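MarR family transcriptional regulator (Staphylococcus epidermidis, PDB 5HLI) probably binds DNA as a dimeric, redox-sensing transcriptional regulator of the MarR family, here captured in a disulfide-bonded form. Local coordinates at residues 47-52 and 63-68. The protein carries 1 engineered substitution. Residues are numbered along the deposited sequence; the frame is centred on the assembly and turned at random.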
loop_
_atom_site.group_PDB
_atom_site.type_symbol
_atom_site.label_atom_id
_atom_site.label_comp_id
_atom_site.label_asym_id
_atom_site.label_seq_id
_atom_site.Cartn_x
_atom_site.Cartn_y
_atom_site.Cartn_z
ATOM N N LEU A 47 -10.835 -7.119 15.206
ATOM C CA LEU A 47 -10.348 -6.757 16.533
ATOM C C LEU A 47 -10.438 -5.252 16.759
ATOM O O LEU A 47 -10.755 -4.801 17.866
ATOM C CB LEU A 47 -8.912 -7.247 16.710
ATOM C CG LEU A 47 -8.720 -8.767 16.719
ATOM C CD1 LEU A 47 -7.241 -9.121 16.670
ATOM C CD2 LEU A 47 -9.381 -9.387 17.945
ATOM N N LEU A 48 -10.182 -4.461 15.714
ATOM C CA LEU A 48 -10.194 -3.009 15.861
ATOM C C LEU A 48 -11.586 -2.491 16.210
ATOM O O LEU A 48 -11.723 -1.583 17.039
ATOM C CB LEU A 48 -9.670 -2.347 14.584
ATOM C CG LEU A 48 -8.150 -2.403 14.411
ATOM C CD1 LEU A 48 -7.735 -1.920 13.029
ATOM C CD2 LEU A 48 -7.462 -1.586 15.500
ATOM N N THR A 49 -12.634 -3.050 15.599
ATOM C CA THR A 49 -13.976 -2.592 15.952
ATOM C C THR A 49 -14.393 -3.121 17.321
ATOM O O THR A 49 -15.086 -2.425 18.073
ATOM C CB THR A 49 -14.995 -2.979 14.870
ATOM O OG1 THR A 49 -16.267 -2.402 15.192
ATOM C CG2 THR A 49 -15.161 -4.488 14.752
ATOM N N LEU A 50 -13.961 -4.334 17.677
ATOM C CA LEU A 50 -14.265 -4.856 19.006
ATOM C C LEU A 50 -13.583 -4.030 20.089
ATOM O O LEU A 50 -14.144 -3.828 21.170
ATOM C CB LEU A 50 -13.850 -6.323 19.107
ATOM C CG LEU A 50 -14.732 -7.326 18.363
ATOM C CD1 LEU A 50 -14.102 -8.705 18.387
ATOM C CD2 LEU A 50 -16.120 -7.369 18.977
ATOM N N TRP A 51 -12.372 -3.541 19.815
ATOM C CA TRP A 51 -11.683 -2.690 20.778
ATOM C C TRP A 51 -12.339 -1.321 20.909
ATOM O O TRP A 51 -12.062 -0.606 21.877
ATOM C CB TRP A 51 -10.210 -2.549 20.389
ATOM C CG TRP A 51 -9.415 -3.797 20.641
ATOM C CD1 TRP A 51 -9.635 -4.724 21.620
ATOM C CD2 TRP A 51 -8.284 -4.265 19.894
ATOM N NE1 TRP A 51 -8.707 -5.733 21.536
ATOM C CE2 TRP A 51 -7.868 -5.477 20.484
ATOM C CE3 TRP A 51 -7.582 -3.777 18.788
ATOM C CZ2 TRP A 51 -6.783 -6.207 20.003
ATOM C CZ3 TRP A 51 -6.503 -4.505 18.312
ATOM C CH2 TRP A 51 -6.115 -5.706 18.920
ATOM N N GLU A 52 -13.197 -0.943 19.960
ATOM C CA GLU A 52 -13.997 0.271 20.073
ATOM C C GLU A 52 -15.341 0.012 20.740
ATOM O O GLU A 52 -15.790 0.819 21.560
ATOM C CB GLU A 52 -14.223 0.895 18.692
ATOM C CG GLU A 52 -12.951 1.376 18.015
ATOM C CD GLU A 52 -12.288 2.513 18.771
ATOM O OE1 GLU A 52 -12.909 3.592 18.888
ATOM O OE2 GLU A 52 -11.148 2.327 19.251
ATOM N N ARG A 63 -21.724 -4.392 9.693
ATOM C CA ARG A 63 -22.012 -2.996 9.372
ATOM C C ARG A 63 -20.776 -2.122 9.554
ATOM O O ARG A 63 -20.492 -1.257 8.719
ATOM C CB ARG A 63 -23.168 -2.486 10.233
ATOM C CG ARG A 63 -24.514 -3.103 9.880
ATOM C CD ARG A 63 -25.663 -2.427 10.616
ATOM N NE ARG A 63 -25.687 -2.753 12.039
ATOM C CZ ARG A 63 -26.278 -3.830 12.546
ATOM N NH1 ARG A 63 -26.890 -4.692 11.745
ATOM N NH2 ARG A 63 -26.257 -4.049 13.854
ATOM N N HIS A 64 -20.021 -2.346 10.634
ATOM C CA HIS A 64 -18.823 -1.548 10.887
ATOM C C HIS A 64 -17.783 -1.722 9.790
ATOM O O HIS A 64 -17.135 -0.750 9.383
ATOM C CB HIS A 64 -18.212 -1.928 12.233
ATOM C CG HIS A 64 -18.970 -1.406 13.407
ATOM N ND1 HIS A 64 -19.142 -2.134 14.564
ATOM C CD2 HIS A 64 -19.595 -0.224 13.609
ATOM C CE1 HIS A 64 -19.845 -1.425 15.426
ATOM N NE2 HIS A 64 -20.127 -0.263 14.873
ATOM N N LEU A 65 -17.589 -2.953 9.317
ATOM C CA LEU A 65 -16.556 -3.246 8.334
ATOM C C LEU A 65 -17.082 -3.313 6.907
ATOM O O LEU A 65 -16.279 -3.437 5.977
ATOM C CB LEU A 65 -15.864 -4.572 8.675
ATOM C CG LEU A 65 -15.342 -4.727 10.104
ATOM C CD1 LEU A 65 -14.553 -6.023 10.253
ATOM C CD2 LEU A 65 -14.501 -3.532 10.509
ATOM N N ASP A 66 -18.396 -3.223 6.719
ATOM C CA ASP A 66 -19.036 -3.452 5.425
ATOM C C ASP A 66 -18.586 -4.784 4.829
ATOM O O ASP A 66 -18.080 -4.860 3.706
ATOM C CB ASP A 66 -18.782 -2.299 4.455
ATOM C CG ASP A 66 -19.687 -2.362 3.237
ATOM O OD1 ASP A 66 -20.751 -3.013 3.331
ATOM O OD2 ASP A 66 -19.342 -1.770 2.192
ATOM N N LEU A 67 -18.753 -5.842 5.615
ATOM C CA LEU A 67 -18.488 -7.205 5.180
ATOM C C LEU A 67 -19.721 -8.050 5.456
ATOM O O LEU A 67 -20.465 -7.797 6.407
ATOM C CB LEU A 67 -17.265 -7.808 5.895
ATOM C CG LEU A 67 -15.912 -7.116 5.703
ATOM C CD1 LEU A 67 -14.848 -7.734 6.616
ATOM C CD2 LEU A 67 -15.467 -7.170 4.251
ATOM N N SER A 68 -19.939 -9.055 4.614
ATOM C CA SER A 68 -21.101 -9.909 4.786
ATOM C C SER A 68 -20.902 -10.842 5.976
ATOM O O SER A 68 -19.785 -11.054 6.459
ATOM C CB SER A 68 -21.360 -10.727 3.522
ATOM O OG SER A 68 -20.324 -11.673 3.324
#
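Thr49 and His64 carry the contact between helix 41-52 and helix 58-65; between residues 47-52 and 63-68 the nearest CA atoms are those of this pair, 7.1 Å apart. Both side chains set out toward the facing helix and meet at about a right angle. The hydroxyl does the touching: Thr49 OG1 lies 3.0 Å from His64 ND1 and 3.4 Å from His64 CG, well off the ring plane, neither squarely over the imidazole nor in its plane. A chi1 of -175° on Thr49 sets OG1 anti to the backbone N and sends it across to the ring, while the methyl CG2 turns to the apolar side. There it meets Leu65, whose CD2 approaches to 4.4 Å from Thr49 CG2, a loose van der Waals contact beside the polar pair. On His64, chi1 of -75° swings the ring over, and chi2 of 142° turns its ND1 side to the hydroxyl.

Gln56, on the short strand joining the two helices, bridges both polar groups and probably helps to position them. Its NE2 hydrogen-bonds Thr49 OG1, and its OE1 makes a weak hydrogen bond with His64 ND1, so one amide serves both sides of the contact. Leu65 also packs on Leu45 and Val46 of helix 41-52, and Leu50, pointing away, rests on Ile99 and Leu101 of the sheet. Helix 58-65 ends just beyond, where Asp66 takes a positive phi; Ser68 takes the N-cap position of helix 69-81, its OG hydrogen-bonded to Thr71 OG1. Helices 58-65 and 69-81 follow the helix-turn-helix pattern of a winged-helix domain, in which the second would probably be the recognition helix. Thr49 OG1 thus accepts a proton from the Gln56 amide, while the weak bond to OE1 is at most consistent with a proton on His64 ND1.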